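Long-range contacts in Ras GTPase-activating-like protein IQGAP2 (Homo sapiens, PDB 4EZA), which binds phosphoinositides through an atypical domain with a pseudo-C2 fold and probably acts in signalling: residues Y24-L29 with K47-D52; V59-V64 with Q77-D82; V64-L69 with K95-V100. One frame throughout, in Å; residues are numbered along the deposited sequence.

Contact 1 of 3, residues Y24-L29 with K47-D52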
loop_
_atom_site.group_PDB
_atom_site.type_symbol
_atom_site.label_atom_id
_atom_site.label_comp_id
_atom_site.label_asym_id
_atom_site.label_seq_id
_atom_site.Cartn_x
_atom_site.Cartn_y
_atom_site.Cartn_z
ATOM N N TYR A 24 5.357 1.658 7.154
ATOM C CA TYR A 24 6.301 2.085 6.115
ATOM C C TYR A 24 6.009 3.516 5.732
ATOM O O TYR A 24 4.856 3.889 5.596
ATOM C CB TYR A 24 6.177 1.214 4.856
ATOM C CG TYR A 24 6.391 -0.259 5.094
ATOM C CD1 TYR A 24 7.678 -0.801 5.045
ATOM C CD2 TYR A 24 5.322 -1.096 5.387
ATOM C CE1 TYR A 24 7.893 -2.148 5.266
ATOM C CE2 TYR A 24 5.532 -2.470 5.626
ATOM C CZ TYR A 24 6.814 -2.971 5.556
ATOM O OH TYR A 24 7.053 -4.308 5.779
ATOM N N THR A 25 7.038 4.322 5.534
ATOM C CA THR A 25 6.807 5.639 4.932
ATOM C C THR A 25 6.619 5.482 3.433
ATOM O O THR A 25 7.092 4.489 2.812
ATOM C CB THR A 25 7.958 6.641 5.147
ATOM O OG1 THR A 25 9.116 6.187 4.437
ATOM C CG2 THR A 25 8.273 6.810 6.638
ATOM N N ALA A 26 5.951 6.466 2.829
ATOM C CA ALA A 26 5.807 6.472 1.376
ATOM C C ALA A 26 7.171 6.578 0.712
ATOM O O ALA A 26 7.398 5.980 -0.350
ATOM C CB ALA A 26 4.908 7.593 0.952
ATOM N N ALA A 27 8.085 7.324 1.331
ATOM C CA ALA A 27 9.433 7.430 0.781
ATOM C C ALA A 27 10.117 6.059 0.669
ATOM O O ALA A 27 10.707 5.725 -0.368
ATOM C CB ALA A 27 10.266 8.398 1.606
ATOM N N LYS A 28 10.023 5.243 1.719
ATOM C CA LYS A 28 10.597 3.903 1.707
ATOM C C LYS A 28 9.919 3.006 0.659
ATOM O O LYS A 28 10.616 2.306 -0.112
ATOM C CB LYS A 28 10.526 3.288 3.117
ATOM C CG LYS A 28 10.914 1.842 3.217
ATOM C CD LYS A 28 12.372 1.606 2.857
ATOM C CE LYS A 28 13.312 2.059 3.936
ATOM N NZ LYS A 28 14.672 1.546 3.642
ATOM N N LEU A 29 8.590 3.062 0.591
ATOM C CA LEU A 29 7.894 2.254 -0.405
ATOM C C LEU A 29 8.254 2.671 -1.843
ATOM O O LEU A 29 8.305 1.838 -2.740
ATOM C CB LEU A 29 6.373 2.302 -0.186
ATOM C CG LEU A 29 5.907 1.653 1.119
ATOM C CD1 LEU A 29 4.411 1.569 1.024
ATOM C CD2 LEU A 29 6.513 0.274 1.334
ATOM N N LYS A 47 8.043 11.419 2.893
ATOM C CA LYS A 47 8.355 11.044 4.286
ATOM C C LYS A 47 7.194 11.321 5.245
ATOM O O LYS A 47 7.109 10.708 6.318
ATOM C CB LYS A 47 9.611 11.783 4.771
ATOM C CG LYS A 47 9.445 13.293 4.818
ATOM C CD LYS A 47 10.692 14.013 5.270
ATOM C CE LYS A 47 10.474 15.528 5.173
ATOM N NZ LYS A 47 11.731 16.312 5.393
ATOM N N ASN A 48 6.293 12.224 4.849
ATOM C CA ASN A 48 5.172 12.649 5.699
ATOM C C ASN A 48 3.921 11.790 5.583
ATOM O O ASN A 48 2.932 11.983 6.315
ATOM C CB ASN A 48 4.850 14.109 5.411
ATOM C CG ASN A 48 5.944 15.035 5.898
ATOM O OD1 ASN A 48 6.648 14.708 6.857
ATOM N ND2 ASN A 48 6.089 16.192 5.260
ATOM N N VAL A 49 3.950 10.852 4.646
ATOM C CA VAL A 49 2.902 9.848 4.506
ATOM C C VAL A 49 3.418 8.519 5.006
ATOM O O VAL A 49 4.537 8.103 4.663
ATOM C CB VAL A 49 2.433 9.721 3.031
ATOM C CG1 VAL A 49 1.549 8.511 2.843
ATOM C CG2 VAL A 49 1.719 11.003 2.606
ATOM N N THR A 50 2.600 7.842 5.809
ATOM C CA THR A 50 2.950 6.509 6.304
ATOM C C THR A 50 1.796 5.572 6.010
ATOM O O THR A 50 0.638 5.991 5.917
ATOM C CB THR A 50 3.296 6.530 7.816
ATOM O OG1 THR A 50 4.529 7.226 8.006
ATOM C CG2 THR A 50 3.447 5.129 8.394
ATOM N N PHE A 51 2.128 4.304 5.813
ATOM C CA PHE A 51 1.131 3.254 5.647
ATOM C C PHE A 51 1.312 2.227 6.738
ATOM O O PHE A 51 2.422 1.754 6.940
ATOM C CB PHE A 51 1.264 2.595 4.281
ATOM C CG PHE A 51 1.100 3.549 3.158
ATOM C CD1 PHE A 51 -0.175 3.925 2.732
ATOM C CD2 PHE A 51 2.217 4.104 2.529
ATOM C CE1 PHE A 51 -0.331 4.860 1.709
ATOM C CE2 PHE A 51 2.064 5.019 1.511
ATOM C CZ PHE A 51 0.800 5.398 1.096
ATOM N N ASP A 52 0.239 1.952 7.472
ATOM C CA ASP A 52 0.226 0.931 8.525
ATOM C C ASP A 52 -0.434 -0.299 7.939
ATOM O O ASP A 52 -1.535 -0.191 7.383
ATOM C CB ASP A 52 -0.609 1.367 9.749
ATOM C CG ASP A 52 0.038 2.486 10.560
ATOM O OD1 ASP A 52 1.168 2.925 10.239
ATOM O OD2 ASP A 52 -0.603 2.930 11.548
#
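Y24 and F51 form an antiparallel hydrogen-bonded pair, Y24 N to F51 O at 2.9 Å and F51 N to Y24 O at 2.8 Å, and T25 faces T50 as the non-hydrogen-bonded pair that follows. A third backbone bond comes where the chain is already entering its helix: A26 N reaches V49 O over 2.8 Å, with the donor tilted 35° from the carbonyl plane. T25 does two jobs here. Its OG1, at chi1 67° between the backbone N and the carbonyl carbon, turns back to accept from K28 N at 3.0 Å as the N-cap, while CG2 lies obliquely across T50 and meets its OG1. T50 in turn brings CG2 to 3.4 Å from Y24 O. On the other face, the F51 ring packs against the first turn of the helix: CD2 meets L29 CD1 at 3.7 Å and CE2 meets A26 CB at 3.9 Å, both coming at the ring obliquely. A26 CB also rests on V49 CB, and A27 CB comes near the backbone N of K47. L35, from strand 35-38, touches A26, L29 and F51 and so continues this apolar patch. This is an edge strand paired with its antiparallel neighbour and running straight into a capped helix, whose first turn packs on F51 and V49 of the neighbouring strand in the four-stranded sheet of the pseudo-C2 fold.

Contact 2 of 3, residues V59-V64 with Q77-D82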
loop_
_atom_site.group_PDB
_atom_site.type_symbol
_atom_site.label_atom_id
_atom_site.label_comp_id
_atom_site.label_asym_id
_atom_site.label_seq_id
_atom_site.Cartn_x
_atom_site.Cartn_y
_atom_site.Cartn_z
ATOM N N VAL A 59 -7.473 -14.486 7.892
ATOM C CA VAL A 59 -6.147 -14.693 7.328
ATOM C C VAL A 59 -6.266 -14.670 5.805
ATOM O O VAL A 59 -6.929 -15.526 5.181
ATOM C CB VAL A 59 -5.498 -16.029 7.771
ATOM C CG1 VAL A 59 -4.054 -16.112 7.247
ATOM C CG2 VAL A 59 -5.527 -16.173 9.293
ATOM N N GLY A 60 -5.610 -13.682 5.224
ATOM C CA GLY A 60 -5.637 -13.440 3.789
ATOM C C GLY A 60 -6.248 -12.085 3.489
ATOM O O GLY A 60 -6.230 -11.644 2.343
ATOM N N ILE A 61 -6.799 -11.424 4.502
ATOM C CA ILE A 61 -7.292 -10.051 4.331
ATOM C C ILE A 61 -6.439 -9.091 5.154
ATOM O O ILE A 61 -6.227 -9.308 6.350
ATOM C CB ILE A 61 -8.801 -9.904 4.657
ATOM C CG1 ILE A 61 -9.620 -10.753 3.664
ATOM C CG2 ILE A 61 -9.236 -8.412 4.602
ATOM C CD1 ILE A 61 -11.084 -10.790 3.946
ATOM N N PHE A 62 -5.943 -8.039 4.503
ATOM C CA PHE A 62 -5.071 -7.066 5.162
ATOM C C PHE A 62 -5.741 -5.721 5.245
ATOM O O PHE A 62 -6.456 -5.322 4.339
ATOM C CB PHE A 62 -3.743 -6.941 4.415
ATOM C CG PHE A 62 -2.935 -8.203 4.426
ATOM C CD1 PHE A 62 -2.018 -8.441 5.440
ATOM C CD2 PHE A 62 -3.096 -9.138 3.417
ATOM C CE1 PHE A 62 -1.265 -9.615 5.447
ATOM C CE2 PHE A 62 -2.361 -10.315 3.411
ATOM C CZ PHE A 62 -1.447 -10.556 4.432
ATOM N N ASP A 63 -5.475 -5.020 6.336
ATOM C CA ASP A 63 -6.048 -3.721 6.606
ATOM C C ASP A 63 -4.896 -2.742 6.402
ATOM O O ASP A 63 -3.901 -2.824 7.120
ATOM C CB ASP A 63 -6.525 -3.741 8.072
ATOM C CG ASP A 63 -7.351 -2.551 8.466
ATOM O OD1 ASP A 63 -7.414 -1.542 7.736
ATOM O OD2 ASP A 63 -7.931 -2.633 9.573
ATOM N N VAL A 64 -4.996 -1.863 5.407
ATOM C CA VAL A 64 -3.953 -0.871 5.153
ATOM C C VAL A 64 -4.485 0.519 5.443
ATOM O O VAL A 64 -5.494 0.933 4.874
ATOM C CB VAL A 64 -3.402 -0.918 3.697
ATOM C CG1 VAL A 64 -2.325 0.157 3.483
ATOM C CG2 VAL A 64 -2.866 -2.310 3.373
ATOM N N GLN A 77 -9.214 -2.445 2.729
ATOM C CA GLN A 77 -8.967 -3.859 2.968
ATOM C C GLN A 77 -8.604 -4.527 1.664
ATOM O O GLN A 77 -9.277 -4.338 0.645
ATOM C CB GLN A 77 -10.166 -4.517 3.659
ATOM C CG GLN A 77 -10.311 -4.023 5.107
ATOM C CD GLN A 77 -11.186 -4.894 5.995
ATOM O OE1 GLN A 77 -11.161 -4.752 7.220
ATOM N NE2 GLN A 77 -11.960 -5.786 5.396
ATOM N N LEU A 78 -7.526 -5.301 1.711
ATOM C CA LEU A 78 -7.027 -6.020 0.546
ATOM C C LEU A 78 -7.055 -7.516 0.772
ATOM O O LEU A 78 -6.571 -8.012 1.795
ATOM C CB LEU A 78 -5.595 -5.577 0.201
ATOM C CG LEU A 78 -5.412 -4.073 -0.023
ATOM C CD1 LEU A 78 -3.942 -3.807 -0.215
ATOM C CD2 LEU A 78 -6.224 -3.581 -1.260
ATOM N N ASN A 79 -7.578 -8.219 -0.218
ATOM C CA ASN A 79 -7.744 -9.652 -0.193
ATOM C C ASN A 79 -6.654 -10.275 -1.055
ATOM O O ASN A 79 -6.534 -9.976 -2.237
ATOM C CB ASN A 79 -9.149 -9.948 -0.757
ATOM C CG ASN A 79 -9.494 -11.422 -0.810
ATOM O OD1 ASN A 79 -8.655 -12.275 -1.084
ATOM N ND2 ASN A 79 -10.758 -11.726 -0.565
ATOM N N ILE A 80 -5.860 -11.162 -0.463
ATOM C CA ILE A 80 -4.764 -11.814 -1.197
ATOM C C ILE A 80 -5.206 -12.541 -2.471
ATOM O O ILE A 80 -4.463 -12.538 -3.472
ATOM C CB ILE A 80 -3.987 -12.792 -0.257
ATOM C CG1 ILE A 80 -2.655 -13.274 -0.877
ATOM C CG2 ILE A 80 -4.877 -14.004 0.183
ATOM C CD1 ILE A 80 -1.746 -12.208 -1.323
ATOM N N GLN A 81 -6.396 -13.142 -2.450
ATOM C CA GLN A 81 -6.899 -13.862 -3.635
ATOM C C GLN A 81 -7.161 -12.864 -4.755
ATOM O O GLN A 81 -6.898 -13.159 -5.927
ATOM C CB GLN A 81 -8.176 -14.641 -3.344
ATOM C CG GLN A 81 -8.058 -15.798 -2.383
ATOM C CD GLN A 81 -9.183 -16.778 -2.585
ATOM O OE1 GLN A 81 -10.362 -16.456 -2.370
ATOM N NE2 GLN A 81 -8.836 -17.992 -3.025
ATOM N N ASP A 82 -7.665 -11.682 -4.402
ATOM C CA ASP A 82 -7.935 -10.659 -5.430
ATOM C C ASP A 82 -6.637 -10.154 -6.039
ATOM O O ASP A 82 -6.522 -9.984 -7.264
ATOM C CB ASP A 82 -8.700 -9.472 -4.852
ATOM C CG ASP A 82 -10.129 -9.797 -4.495
ATOM O OD1 ASP A 82 -10.705 -10.761 -5.045
ATOM O OD2 ASP A 82 -10.678 -9.067 -3.649
#
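I61 lays its CG2 across the side chain of Q77, 3.9 Å from NE2 and 4.1 Å from CB, so the two side chains cross obliquely and the amide meets the methyl through its nitrogen. That branch is anti to the backbone N, beside the carbonyl carbon, which also brings it near L78 O. On the other face F62 and L78 are directly paired, but their side chains diverge: the F62 ring meets L78 O at its edge, near the ring plane, while L78 CD1 reaches along to V64 CG2 at 4.0 Å. Helix 104-112 covers this face, with L111 and N112 on F62 and L107 on L78. The backbone here is the open end of the hairpin made by strands 61-68 and 71-79, part of the antiparallel sheet of the pseudo-C2 domain. F62 N binds L78 O and L78 N binds F62 O, each at 2.8 Å and in the carbonyl plane, and the short segments 61-64 and 77-79 run antiparallel, at 152° between their N-to-C directions. Past the last strand pair, I80 N still reaches G60 O, at 2.9 Å and an almost straight 174°, although I80 already belongs to the helix. Its CG2 lies 3.7 Å from G60 CA; a side chain at G60 would be tight against this methyl, and the backbone angles there would also press a CB on the preceding carbonyl O. N79, at the N-cap, swings its side chain anti to its own nitrogen (chi1 180°), and OD1 accepts from Q81 N at 2.8 Å, a bent bond that ties the strand's end to the first turn of helix 80-88.

Contact 3 of 3, residues V64-L69 with K95-V100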
loop_
_atom_site.group_PDB
_atom_site.type_symbol
_atom_site.label_atom_id
_atom_site.label_comp_id
_atom_site.label_asym_id
_atom_site.label_seq_id
_atom_site.Cartn_x
_atom_site.Cartn_y
_atom_site.Cartn_z
ATOM N N VAL A 64 -4.996 -1.863 5.407
ATOM C CA VAL A 64 -3.953 -0.871 5.153
ATOM C C VAL A 64 -4.485 0.519 5.443
ATOM O O VAL A 64 -5.494 0.933 4.874
ATOM C CB VAL A 64 -3.402 -0.918 3.697
ATOM C CG1 VAL A 64 -2.325 0.157 3.483
ATOM C CG2 VAL A 64 -2.866 -2.310 3.373
ATOM N N ARG A 65 -3.799 1.239 6.329
ATOM C CA ARG A 65 -4.187 2.620 6.678
ATOM C C ARG A 65 -3.197 3.618 6.098
ATOM O O ARG A 65 -1.978 3.408 6.171
ATOM C CB ARG A 65 -4.213 2.792 8.191
ATOM C CG ARG A 65 -4.954 1.711 8.955
ATOM C CD ARG A 65 -6.443 1.918 8.904
ATOM N NE ARG A 65 -7.159 0.825 9.556
ATOM C CZ ARG A 65 -7.588 0.849 10.815
ATOM N NH1 ARG A 65 -7.382 1.914 11.578
ATOM N NH2 ARG A 65 -8.230 -0.200 11.314
ATOM N N SER A 66 -3.723 4.685 5.500
ATOM C CA SER A 66 -2.918 5.770 4.947
ATOM C C SER A 66 -2.967 6.931 5.917
ATOM O O SER A 66 -4.058 7.417 6.253
ATOM C CB SER A 66 -3.477 6.181 3.575
ATOM O OG SER A 66 -2.776 7.283 3.013
ATOM N N LYS A 67 -1.792 7.359 6.371
ATOM C CA LYS A 67 -1.672 8.508 7.286
ATOM C C LYS A 67 -0.889 9.660 6.689
ATOM O O LYS A 67 0.005 9.473 5.876
ATOM C CB LYS A 67 -1.026 8.097 8.599
ATOM C CG LYS A 67 -1.748 6.970 9.309
ATOM C CD LYS A 67 -1.132 6.814 10.686
ATOM C CE LYS A 67 -2.020 6.039 11.618
ATOM N NZ LYS A 67 -1.261 5.666 12.846
ATOM N N PHE A 68 -1.247 10.866 7.096
ATOM C CA PHE A 68 -0.509 12.051 6.716
ATOM C C PHE A 68 -0.242 12.799 8.004
ATOM O O PHE A 68 -1.172 13.161 8.729
ATOM C CB PHE A 68 -1.304 12.919 5.728
ATOM C CG PHE A 68 -0.624 14.202 5.384
ATOM C CD1 PHE A 68 0.514 14.198 4.581
ATOM C CD2 PHE A 68 -1.090 15.418 5.884
ATOM C CE1 PHE A 68 1.170 15.397 4.250
ATOM C CE2 PHE A 68 -0.430 16.619 5.562
ATOM C CZ PHE A 68 0.695 16.600 4.753
ATOM N N LEU A 69 1.035 13.035 8.265
ATOM C CA LEU A 69 1.462 13.697 9.491
ATOM C C LEU A 69 0.797 13.051 10.705
ATOM O O LEU A 69 0.333 13.750 11.618
ATOM C CB LEU A 69 1.178 15.215 9.429
ATOM C CG LEU A 69 1.928 15.983 8.328
ATOM C CD1 LEU A 69 1.539 17.468 8.302
ATOM C CD2 LEU A 69 3.443 15.833 8.442
ATOM N N LYS A 95 -4.464 1.549 -8.065
ATOM C CA LYS A 95 -4.662 2.693 -7.173
ATOM C C LYS A 95 -5.212 2.174 -5.851
ATOM O O LYS A 95 -6.427 2.009 -5.708
ATOM C CB LYS A 95 -5.621 3.710 -7.802
ATOM C CG LYS A 95 -5.070 4.406 -9.036
ATOM C CD LYS A 95 -3.856 5.279 -8.738
ATOM C CE LYS A 95 -4.218 6.653 -8.200
ATOM N NZ LYS A 95 -4.586 7.673 -9.234
ATOM N N MET A 96 -4.306 1.860 -4.920
ATOM C CA MET A 96 -4.641 1.277 -3.622
ATOM C C MET A 96 -5.475 2.259 -2.797
ATOM O O MET A 96 -6.387 1.849 -2.051
ATOM C CB MET A 96 -3.348 0.891 -2.892
ATOM C CG MET A 96 -3.491 0.381 -1.462
ATOM S SD MET A 96 -1.907 -0.106 -0.770
ATOM C CE MET A 96 -1.149 1.469 -0.437
ATOM N N PHE A 97 -5.175 3.541 -2.963
ATOM C CA PHE A 97 -6.032 4.629 -2.511
ATOM C C PHE A 97 -6.255 5.547 -3.697
ATOM O O PHE A 97 -5.586 5.411 -4.715
ATOM C CB PHE A 97 -5.406 5.393 -1.345
ATOM C CG PHE A 97 -5.212 4.553 -0.114
ATOM C CD1 PHE A 97 -6.304 4.225 0.695
ATOM C CD2 PHE A 97 -3.960 4.079 0.238
ATOM C CE1 PHE A 97 -6.128 3.460 1.844
ATOM C CE2 PHE A 97 -3.785 3.283 1.389
ATOM C CZ PHE A 97 -4.878 2.989 2.188
ATOM N N ASP A 98 -7.226 6.459 -3.583
ATOM C CA ASP A 98 -7.598 7.326 -4.699
ATOM C C ASP A 98 -6.388 7.985 -5.365
ATOM O O ASP A 98 -6.339 8.087 -6.582
ATOM C CB ASP A 98 -8.609 8.394 -4.252
ATOM C CG ASP A 98 -10.062 7.963 -4.465
ATOM O OD1 ASP A 98 -10.311 6.922 -5.123
ATOM O OD2 ASP A 98 -10.967 8.689 -3.984
ATOM N N LYS A 99 -5.414 8.393 -4.558
ATOM C CA LYS A 99 -4.247 9.125 -5.043
ATOM C C LYS A 99 -2.958 8.298 -4.994
ATOM O O LYS A 99 -1.900 8.809 -5.339
ATOM C CB LYS A 99 -4.051 10.404 -4.221
ATOM C CG LYS A 99 -5.200 11.446 -4.304
ATOM C CD LYS A 99 -4.801 12.850 -3.783
ATOM C CE LYS A 99 -4.795 12.972 -2.233
ATOM N NZ LYS A 99 -4.866 14.398 -1.698
ATOM N N VAL A 100 -3.037 7.040 -4.578
ATOM C CA VAL A 100 -1.820 6.275 -4.312
ATOM C C VAL A 100 -1.700 5.095 -5.252
ATOM O O VAL A 100 -2.478 4.144 -5.157
ATOM C CB VAL A 100 -1.783 5.776 -2.853
ATOM C CG1 VAL A 100 -0.526 4.982 -2.602
ATOM C CG2 VAL A 100 -1.848 6.969 -1.864
#
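A classic beta bulge, in which M96 and F97 both face V100, presents two neighbouring side chains to strand 61-68 across the interior of the domain. The same F97 and V100 begin and end a type I turn, closed by V100 N to F97 O at 3.0 Å. F97 does most of the touching. S66 CB sits over one face of its ring, 3.8 Å from the centroid and 20° off the normal, a CH-pi contact displaced toward the CE2 side of the rim. V64 O lies at the ring's edge, in its plane, 3.4 Å from CZ. V64 CG1, anti to the backbone N (chi1 179°), comes obliquely to CZ at 4.0 Å and to M96 SD at 4.3 Å, so one methyl bridges both residues of the bulge. F51 of strand 49-55 and E74 and V76 of strand 71-79 also touch F97, so its side chain reaches three neighbouring strands of the four-stranded sheet. With the F97 ring cut back to an alanine here, S66 CB and V64 CG1 would probably lose the surface they pack on, and a gap is likely to open between the bulge and strand 61-68. No hydrogen bond crosses here: the S66 and F97 CA atoms stand 8.2 Å apart. The chemistry is dispersion plus a carbonyl oxygen near aromatic C-H groups, which implies that at this point the bulge and strand 61-68 are held by shape and burial rather than by directed bonds.

Overall arrangement
Contacts 1 and 2 lie in the same four-stranded antiparallel sheet, on opposite sides of the chain's centre with their own centres about 19 Å apart. Contact 1 closes before the other two open, whereas contacts 2 and 3 interleave along the chain and share V64 on strand 61-68. That strand pairs with 71-79 in contact 2 and faces the bulge of strand 93-97 in contact 3. Contact 3 lies about 10 Å from contact 1 and 15 Å from contact 2, centre to centre; T50 O to K67 N, at 2.8 Å, probably bonds contact 1 to it. Contacts 1 and 2 thus tie strands and helix starts within one sheet, and contact 3 packs the second sheet on it.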